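Local coordinates for protein beta-lactamase (Sphaerobacter thermophilus, PDB 4EWF) that probably hydrolyses the amide bond of beta-lactam antibiotics to give substituted beta-amino acids, as a member of the class A beta-lactamase family, at residues F48-T53 against N160-D165; T74-L79 against E99-D104. One frame throughout, in Å; residues are numbered along the deposited sequence.

Contact 1: F48-T53 against N160-D165; sequences FRAAST and NWATPD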
ATOM      1  N   PHE A  48      12.550   2.460   4.333  1.00 18.41           N
ATOM      2  CA  PHE A  48      12.585   1.852   2.998  1.00 16.20           C
ATOM      3  C   PHE A  48      12.017   2.859   1.979  1.00 22.80           C
ATOM      4  O   PHE A  48      11.247   3.745   2.351  1.00 19.01           O
ATOM      5  CB  PHE A  48      11.663   0.622   2.968  1.00 14.32           C
ATOM      6  CG  PHE A  48      12.124  -0.506   3.858  1.00 18.71           C
ATOM      7  CD1 PHE A  48      12.844  -1.566   3.328  1.00 21.95           C
ATOM      8  CD2 PHE A  48      11.857  -0.486   5.218  1.00 15.54           C
ATOM      9  CE1 PHE A  48      13.286  -2.617   4.139  1.00 19.96           C
ATOM     10  CE2 PHE A  48      12.299  -1.533   6.053  1.00 17.57           C
ATOM     11  CZ  PHE A  48      13.014  -2.595   5.505  1.00 18.49           C
ATOM     12  N   ARG A  49      12.357   2.708   0.701  1.00 17.82           N
ATOM     13  CA  ARG A  49      11.660   3.472  -0.336  1.00 20.43           C
ATOM     14  C   ARG A  49      10.209   3.029  -0.353  1.00 21.83           C
ATOM     15  O   ARG A  49       9.905   1.832  -0.381  1.00 24.12           O
ATOM     16  CB  ARG A  49      12.301   3.279  -1.723  1.00 18.56           C
ATOM     17  CG  ARG A  49      13.753   3.763  -1.789  1.00 21.16           C
ATOM     18  CD  ARG A  49      14.358   3.622  -3.194  1.00 29.67           C
ATOM     19  NE  ARG A  49      15.815   3.680  -3.121  1.00 30.51           N
ATOM     20  CZ  ARG A  49      16.509   4.806  -3.135  1.00 33.87           C
ATOM     21  NH1 ARG A  49      15.883   5.970  -3.239  1.00 36.19           N
ATOM     22  NH2 ARG A  49      17.823   4.772  -3.056  1.00 36.78           N
ATOM     23  N   ALA A  50       9.299   3.989  -0.302  1.00 17.67           N
ATOM     24  CA  ALA A  50       7.885   3.641  -0.270  1.00 18.60           C
ATOM     25  C   ALA A  50       7.438   3.110  -1.618  1.00 24.13           C
ATOM     26  O   ALA A  50       6.519   2.296  -1.684  1.00 18.09           O
ATOM     27  CB  ALA A  50       7.033   4.858   0.117  1.00 14.49           C
ATOM     28  N   ALA A  51       8.090   3.567  -2.691  1.00 19.29           N
ATOM     29  CA  ALA A  51       7.565   3.294  -4.025  1.00 21.42           C
ATOM     30  C   ALA A  51       6.078   3.674  -4.043  1.00 22.18           C
ATOM     31  O   ALA A  51       5.658   4.653  -3.412  1.00 23.73           O
ATOM     32  CB  ALA A  51       7.759   1.817  -4.390  1.00 18.68           C
ATOM     33  N   SER A  52       5.265   2.878  -4.719  1.00 21.35           N
ATOM     34  CA  SER A  52       3.849   3.204  -4.858  1.00 23.13           C
ATOM     35  C   SER A  52       2.972   3.072  -3.604  1.00 22.41           C
ATOM     36  O   SER A  52       1.793   3.403  -3.664  1.00 21.75           O
ATOM     37  CB  SER A  52       3.237   2.367  -5.986  1.00 23.12           C
ATOM     38  OG  SER A  52       3.742   2.813  -7.225  1.00 30.19           O
ATOM     39  N   THR A  53       3.510   2.584  -2.484  1.00 16.85           N
ATOM     40  CA  THR A  53       2.654   2.407  -1.309  1.00 15.24           C
ATOM     41  C   THR A  53       2.186   3.764  -0.802  1.00 17.00           C
ATOM     42  O   THR A  53       1.153   3.867  -0.153  1.00 16.50           O
ATOM     43  CB  THR A  53       3.344   1.649  -0.155  1.00 22.56           C
ATOM     44  OG1 THR A  53       4.463   2.409   0.329  1.00 20.89           O
ATOM     45  CG2 THR A  53       3.803   0.282  -0.616  1.00 17.00           C
ATOM     46  N   ASN A 160      10.603   9.479  -1.380  1.00 18.81           N
ATOM     47  CA  ASN A 160       9.446   9.165  -0.553  1.00 19.35           C
ATOM     48  C   ASN A 160       9.787   7.955   0.323  1.00 21.44           C
ATOM     49  O   ASN A 160       9.917   6.839  -0.184  1.00 19.08           O
ATOM     50  CB  ASN A 160       8.230   8.822  -1.422  1.00 18.05           C
ATOM     51  CG  ASN A 160       7.853   9.940  -2.372  1.00 24.18           C
ATOM     52  OD1 ASN A 160       7.988  11.116  -2.047  1.00 20.10           O
ATOM     53  ND2 ASN A 160       7.402   9.576  -3.564  1.00 17.36           N
ATOM     54  N   TRP A 161       9.923   8.184   1.626  1.00 21.25           N
ATOM     55  CA  TRP A 161      10.349   7.151   2.576  1.00 17.61           C
ATOM     56  C   TRP A 161       9.149   6.559   3.302  1.00 19.49           C
ATOM     57  O   TRP A 161       8.141   7.225   3.491  1.00 20.72           O
ATOM     58  CB  TRP A 161      11.355   7.733   3.598  1.00 16.39           C
ATOM     59  CG  TRP A 161      12.604   8.251   2.933  1.00 19.81           C
ATOM     60  CD1 TRP A 161      12.977   9.564   2.779  1.00 18.23           C
ATOM     61  CD2 TRP A 161      13.617   7.467   2.283  1.00 21.00           C
ATOM     62  NE1 TRP A 161      14.164   9.639   2.085  1.00 18.61           N
ATOM     63  CE2 TRP A 161      14.579   8.367   1.767  1.00 23.25           C
ATOM     64  CE3 TRP A 161      13.803   6.088   2.087  1.00 20.18           C
ATOM     65  CZ2 TRP A 161      15.725   7.937   1.074  1.00 26.19           C
ATOM     66  CZ3 TRP A 161      14.935   5.653   1.394  1.00 21.99           C
ATOM     67  CH2 TRP A 161      15.888   6.582   0.899  1.00 26.48           C
ATOM     68  N   ALA A 162       9.264   5.295   3.697  1.00 18.84           N
ATOM     69  CA  ALA A 162       8.240   4.629   4.483  1.00 21.23           C
ATOM     70  C   ALA A 162       8.890   3.791   5.575  1.00 25.66           C
ATOM     71  O   ALA A 162      10.055   3.405   5.455  1.00 22.59           O
ATOM     72  CB  ALA A 162       7.425   3.716   3.588  1.00 16.50           C
ATOM     73  N   THR A 163       8.127   3.476   6.619  1.00 21.87           N
ATOM     74  CA  THR A 163       8.514   2.377   7.499  1.00 19.34           C
ATOM     75  C   THR A 163       7.344   1.424   7.583  1.00 19.08           C
ATOM     76  O   THR A 163       6.203   1.835   7.431  1.00 16.20           O
ATOM     77  CB  THR A 163       8.895   2.827   8.938  1.00 21.16           C
ATOM     78  OG1 THR A 163       7.727   3.293   9.614  1.00 17.28           O
ATOM     79  CG2 THR A 163       9.933   3.931   8.905  1.00 21.48           C
ATOM     80  N   PRO A 164       7.622   0.135   7.822  1.00 19.23           N
ATOM     81  CA  PRO A 164       6.517  -0.818   7.991  1.00 18.08           C
ATOM     82  C   PRO A 164       5.593  -0.374   9.145  1.00 21.91           C
ATOM     83  O   PRO A 164       4.369  -0.414   8.983  1.00 18.64           O
ATOM     84  CB  PRO A 164       7.237  -2.143   8.323  1.00 18.32           C
ATOM     85  CG  PRO A 164       8.646  -1.976   7.763  1.00 21.06           C
ATOM     86  CD  PRO A 164       8.952  -0.497   7.962  1.00 14.98           C
ATOM     87  N   ASP A 165       6.166   0.068  10.269  1.00 17.19           N
ATOM     88  CA  ASP A 165       5.363   0.569  11.392  1.00 15.90           C
ATOM     89  C   ASP A 165       4.364   1.642  10.956  1.00 21.64           C
ATOM     90  O   ASP A 165       3.183   1.600  11.332  1.00 21.87           O
ATOM     91  CB  ASP A 165       6.247   1.195  12.489  1.00 19.90           C
ATOM     92  CG  ASP A 165       6.921   0.153  13.376  1.00 27.01           C
ATOM     93  OD1 ASP A 165       6.592  -1.053  13.276  1.00 25.66           O
ATOM     94  OD2 ASP A 165       7.791   0.554  14.172  1.00 24.12           O
TER
HETATM   95  O   HOH W   1       7.324   6.790  -4.147  1.00 22.02           O
HETATM   96  O   HOH W   2       9.821   5.783  -3.013  1.00 25.94           O

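Contact 2: T74-L79 against E99-D104; sequences TDRIVL and ELTLED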
ATOM      1  N   THR A  74     -17.316  12.972  -8.587  1.00 30.61           N
ATOM      2  CA  THR A  74     -17.735  13.123  -9.975  1.00 34.91           C
ATOM      3  C   THR A  74     -17.025  14.269 -10.698  1.00 38.04           C
ATOM      4  O   THR A  74     -17.262  14.482 -11.890  1.00 34.79           O
ATOM      5  CB  THR A  74     -19.271  13.326 -10.094  1.00 40.86           C
ATOM      6  OG1 THR A  74     -19.687  14.375  -9.208  1.00 32.52           O
ATOM      7  CG2 THR A  74     -20.014  12.032  -9.742  1.00 38.73           C
ATOM      8  N   ASP A  75     -16.157  14.999  -9.994  1.00 31.23           N
ATOM      9  CA  ASP A  75     -15.486  16.149 -10.609  1.00 33.35           C
ATOM     10  C   ASP A  75     -14.701  15.692 -11.846  1.00 32.67           C
ATOM     11  O   ASP A  75     -14.082  14.632 -11.838  1.00 32.21           O
ATOM     12  CB  ASP A  75     -14.535  16.850  -9.622  1.00 35.41           C
ATOM     13  CG  ASP A  75     -15.268  17.722  -8.603  1.00 46.40           C
ATOM     14  OD1 ASP A  75     -16.491  17.950  -8.761  1.00 43.10           O
ATOM     15  OD2 ASP A  75     -14.604  18.191  -7.647  1.00 40.90           O
ATOM     16  N   ARG A  76     -14.717  16.503 -12.896  1.00 33.07           N
ATOM     17  CA  ARG A  76     -14.038  16.144 -14.143  1.00 37.31           C
ATOM     18  C   ARG A  76     -12.576  16.620 -14.152  1.00 36.00           C
ATOM     19  O   ARG A  76     -12.268  17.724 -13.691  1.00 33.79           O
ATOM     20  CB  ARG A  76     -14.785  16.702 -15.365  1.00 46.69           C
ATOM     21  CG  ARG A  76     -16.325  16.739 -15.241  1.00 70.04           C
ATOM     22  CD  ARG A  76     -16.970  15.364 -14.954  1.00 81.84           C
ATOM     23  NE  ARG A  76     -17.386  14.652 -16.167  1.00 88.19           N
ATOM     24  CZ  ARG A  76     -18.288  13.671 -16.200  1.00 84.62           C
ATOM     25  NH1 ARG A  76     -18.589  13.088 -17.354  1.00 79.23           N
ATOM     26  NH2 ARG A  76     -18.893  13.272 -15.083  1.00 85.82           N
ATOM     27  N   ILE A  77     -11.686  15.757 -14.640  1.00 29.23           N
ATOM     28  CA  ILE A  77     -10.289  16.102 -14.907  1.00 26.72           C
ATOM     29  C   ILE A  77      -9.964  15.630 -16.317  1.00 31.56           C
ATOM     30  O   ILE A  77     -10.254  14.486 -16.676  1.00 30.35           O
ATOM     31  CB  ILE A  77      -9.307  15.403 -13.926  1.00 22.24           C
ATOM     32  CG1 ILE A  77      -9.533  15.880 -12.494  1.00 30.52           C
ATOM     33  CG2 ILE A  77      -7.848  15.648 -14.332  1.00 27.75           C
ATOM     34  CD1 ILE A  77     -10.656  15.170 -11.787  1.00 38.69           C
ATOM     35  N   VAL A  78      -9.361  16.503 -17.115  1.00 28.21           N
ATOM     36  CA  VAL A  78      -9.014  16.161 -18.493  1.00 26.36           C
ATOM     37  C   VAL A  78      -7.548  15.718 -18.591  1.00 31.20           C
ATOM     38  O   VAL A  78      -6.648  16.370 -18.043  1.00 30.10           O
ATOM     39  CB  VAL A  78      -9.247  17.353 -19.449  1.00 28.24           C
ATOM     40  CG1 VAL A  78      -8.793  17.007 -20.878  1.00 28.73           C
ATOM     41  CG2 VAL A  78     -10.708  17.782 -19.434  1.00 30.67           C
ATOM     42  N   LEU A  79      -7.323  14.609 -19.287  1.00 27.26           N
ATOM     43  CA  LEU A  79      -5.977  14.096 -19.526  1.00 25.89           C
ATOM     44  C   LEU A  79      -5.232  14.967 -20.547  1.00 22.85           C
ATOM     45  O   LEU A  79      -5.688  15.143 -21.679  1.00 26.14           O
ATOM     46  CB  LEU A  79      -6.037  12.654 -20.033  1.00 27.39           C
ATOM     47  CG  LEU A  79      -4.674  12.020 -20.353  1.00 29.21           C
ATOM     48  CD1 LEU A  79      -3.860  11.846 -19.081  1.00 24.77           C
ATOM     49  CD2 LEU A  79      -4.871  10.690 -21.042  1.00 25.65           C
ATOM     50  N   GLU A  99     -11.501  12.599 -20.970  1.00 28.49           N
ATOM     51  CA  GLU A  99     -12.118  13.207 -19.803  1.00 31.42           C
ATOM     52  C   GLU A  99     -12.456  12.160 -18.745  1.00 34.34           C
ATOM     53  O   GLU A  99     -13.252  11.260 -18.984  1.00 33.68           O
ATOM     54  CB  GLU A  99     -13.361  13.994 -20.223  1.00 39.90           C
ATOM     55  CG  GLU A  99     -13.912  14.913 -19.154  1.00 55.08           C
ATOM     56  CD  GLU A  99     -14.858  15.964 -19.726  1.00 67.60           C
ATOM     57  OE1 GLU A  99     -14.860  16.169 -20.964  1.00 67.74           O
ATOM     58  OE2 GLU A  99     -15.596  16.585 -18.931  1.00 75.99           O
ATOM     59  N   LEU A 100     -11.828  12.292 -17.579  1.00 23.40           N
ATOM     60  CA  LEU A 100     -12.001  11.360 -16.470  1.00 23.73           C
ATOM     61  C   LEU A 100     -12.721  12.043 -15.307  1.00 28.23           C
ATOM     62  O   LEU A 100     -12.968  13.248 -15.352  1.00 32.20           O
ATOM     63  CB  LEU A 100     -10.623  10.887 -15.995  1.00 28.63           C
ATOM     64  CG  LEU A 100      -9.826  10.208 -17.125  1.00 31.21           C
ATOM     65  CD1 LEU A 100      -8.337  10.511 -17.038  1.00 25.06           C
ATOM     66  CD2 LEU A 100     -10.083   8.712 -17.140  1.00 28.28           C
ATOM     67  N   THR A 101     -13.052  11.276 -14.270  1.00 24.43           N
ATOM     68  CA  THR A 101     -13.598  11.848 -13.050  1.00 22.90           C
ATOM     69  C   THR A 101     -12.571  11.668 -11.949  1.00 24.41           C
ATOM     70  O   THR A 101     -11.623  10.887 -12.093  1.00 27.22           O
ATOM     71  CB  THR A 101     -14.911  11.174 -12.598  1.00 23.65           C
ATOM     72  OG1 THR A 101     -14.685   9.769 -12.414  1.00 29.99           O
ATOM     73  CG2 THR A 101     -16.042  11.406 -13.604  1.00 29.99           C
ATOM     74  N   LEU A 102     -12.751  12.400 -10.858  1.00 25.11           N
ATOM     75  CA  LEU A 102     -11.889  12.236  -9.697  1.00 21.94           C
ATOM     76  C   LEU A 102     -11.911  10.776  -9.237  1.00 27.40           C
ATOM     77  O   LEU A 102     -10.880  10.215  -8.884  1.00 25.43           O
ATOM     78  CB  LEU A 102     -12.358  13.162  -8.565  1.00 27.94           C
ATOM     79  CG  LEU A 102     -11.549  13.084  -7.264  1.00 32.05           C
ATOM     80  CD1 LEU A 102     -10.093  13.404  -7.519  1.00 33.42           C
ATOM     81  CD2 LEU A 102     -12.119  14.029  -6.198  1.00 35.43           C
ATOM     82  N   GLU A 103     -13.082  10.144  -9.248  1.00 27.35           N
ATOM     83  CA  GLU A 103     -13.141   8.741  -8.833  1.00 28.78           C
ATOM     84  C   GLU A 103     -12.344   7.820  -9.774  1.00 28.23           C
ATOM     85  O   GLU A 103     -11.634   6.922  -9.309  1.00 26.95           O
ATOM     86  CB  GLU A 103     -14.589   8.248  -8.650  1.00 29.80           C
ATOM     87  CG  GLU A 103     -14.654   6.804  -8.155  1.00 29.75           C
ATOM     88  CD  GLU A 103     -15.987   6.437  -7.501  1.00 42.12           C
ATOM     89  OE1 GLU A 103     -15.997   5.532  -6.637  1.00 44.26           O
ATOM     90  OE2 GLU A 103     -17.016   7.040  -7.854  1.00 44.09           O
ATOM     91  N   ASP A 104     -12.437   8.048 -11.085  1.00 25.38           N
ATOM     92  CA  ASP A 104     -11.612   7.301 -12.032  1.00 27.53           C
ATOM     93  C   ASP A 104     -10.132   7.393 -11.628  1.00 26.17           C
ATOM     94  O   ASP A 104      -9.406   6.395 -11.636  1.00 23.03           O
ATOM     95  CB  ASP A 104     -11.719   7.868 -13.457  1.00 22.42           C
ATOM     96  CG  ASP A 104     -13.100   7.668 -14.094  1.00 31.00           C
ATOM     97  OD1 ASP A 104     -13.885   6.798 -13.646  1.00 31.40           O
ATOM     98  OD2 ASP A 104     -13.382   8.398 -15.074  1.00 29.85           O
TER

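Contact 1: F48-T53 against N160-D165
Over one face of the Arg49 guanidinium lies Trp161, whose CH2 stands 4.2 Å above the plane and toward its rim. An arginine chain extended from CG to NE (chi2 -177°) carries the guanidinium out along the indole to CH2. The side chains run alongside each other in the same direction, their flat groups inclined by 34°. Arg49 NH1 forms a salt bridge with Glu159. At its edge the indole takes the backbone: Phe48 O lies 3.5 Å from Trp161 CE3, near the ring plane. The Phe48 ring has Ala162 O at its edge, while Pro164 CD approaches CE2 obliquely at 4.0 Å.

The backbones behind these side chains pair as two short antiparallel strands. Phe48 and Ala162 exchange both backbone bonds, Phe48 N to Ala162 O being almost straight (176° at the hydrogen). Past the pair, Ala50 N donates to Asn160 O at 2.9 Å and Ala50 CB packs on Ala162 CB at 3.7 Å. One water joins Ala51 O to Asn160 ND2, another Ala51 N to Asn160 O; Asn160 OD1 accepts from Ser145 N. Thr53 N and OG1 both reach Ala50 O from one face of its plane, tying the turn into the 3-10 segment of Ser52, probably an SxxK nucleophile.

Phe242 of strand 235-244 touches Ala162 and Pro164, Asn225 of strand 223-232 binds Arg49 O, and helix 164-175 starts at Pro164.

Contact 2: T74-L79 against E99-D104
Ile77 O accepts the amide of Leu100 at 2.8 Å in a nearly straight bond, and Ile77 N returns a bond to Leu100 O. The second bond is less regular: its donor sits 42° out of the carbonyl plane of Leu100, although the N-H still points well at the oxygen. Leu100 O also receives a CA-H contact from Arg76, with CA at 3.3 Å.

On the face that carries Arg76, Val78, Glu99 and Thr101, the charged ends meet only loosely. Arg76 NE and Glu99 OE2 form a long salt bridge of 3.8 Å, the oxygen lying at the guanidinium edge and the carboxylate turned 87° from the guanidinium plane. Bends at chi2 and chi3 fold the arginine back alongside Thr101, whose CG2 lies over one guanidinium face, 3.7 Å from Arg76 NH2. The arginine is poorly ordered, so its placement is uncertain.

These pairings make a two-stranded antiparallel sheet whose strands are joined by a long connection without helix or strand, and its second strand runs directly into helix 102-111. Thr101 is the N-cap there. Its OG1 sits between its backbone N and carbonyl carbon (chi1 57°), from where it accepts Asp104 N at 3.1 Å, while Thr101 N donates to Asp104 OD2 from above the carboxylate plane, completing a capping box. From the residue just ahead of strand 76-78, Asp75 O accepts Leu102 N at 2.8 Å, in the carbonyl plane but with a bent N-H.

The Ile77 and Leu100 side chains occupy the other face. Ile77 CD1 comes within 4.2 Å of Leu102 CB; Ile77 and Leu102 also touch Leu124 of helix 115-125, while Leu105 packs against Ile77 and Leu100.

Overall arrangement
After helix 12-22 and strands 27-33 and 39-42, the chain enters 48-53 of contact 1, then helix 55-67, and reaches 74-79. Contact 2 closes there with 99-104 after 19 intervening residues that form neither helix nor strand. Helices 102-111, 115-125 and 127-136 follow before 160-165 returns to close contact 1 across 106 residues. Contact 2 is thus nested inside the loop of contact 1, without crossing it. Their centres lie 28 Å apart and their nearest atoms about 14 Å, so they do not touch. Contact 1 sets its strand pair and the start of helix 164-175 against the five-stranded sheet; contact 2 fastens a peripheral strand pair to helices 102-111 and 115-125.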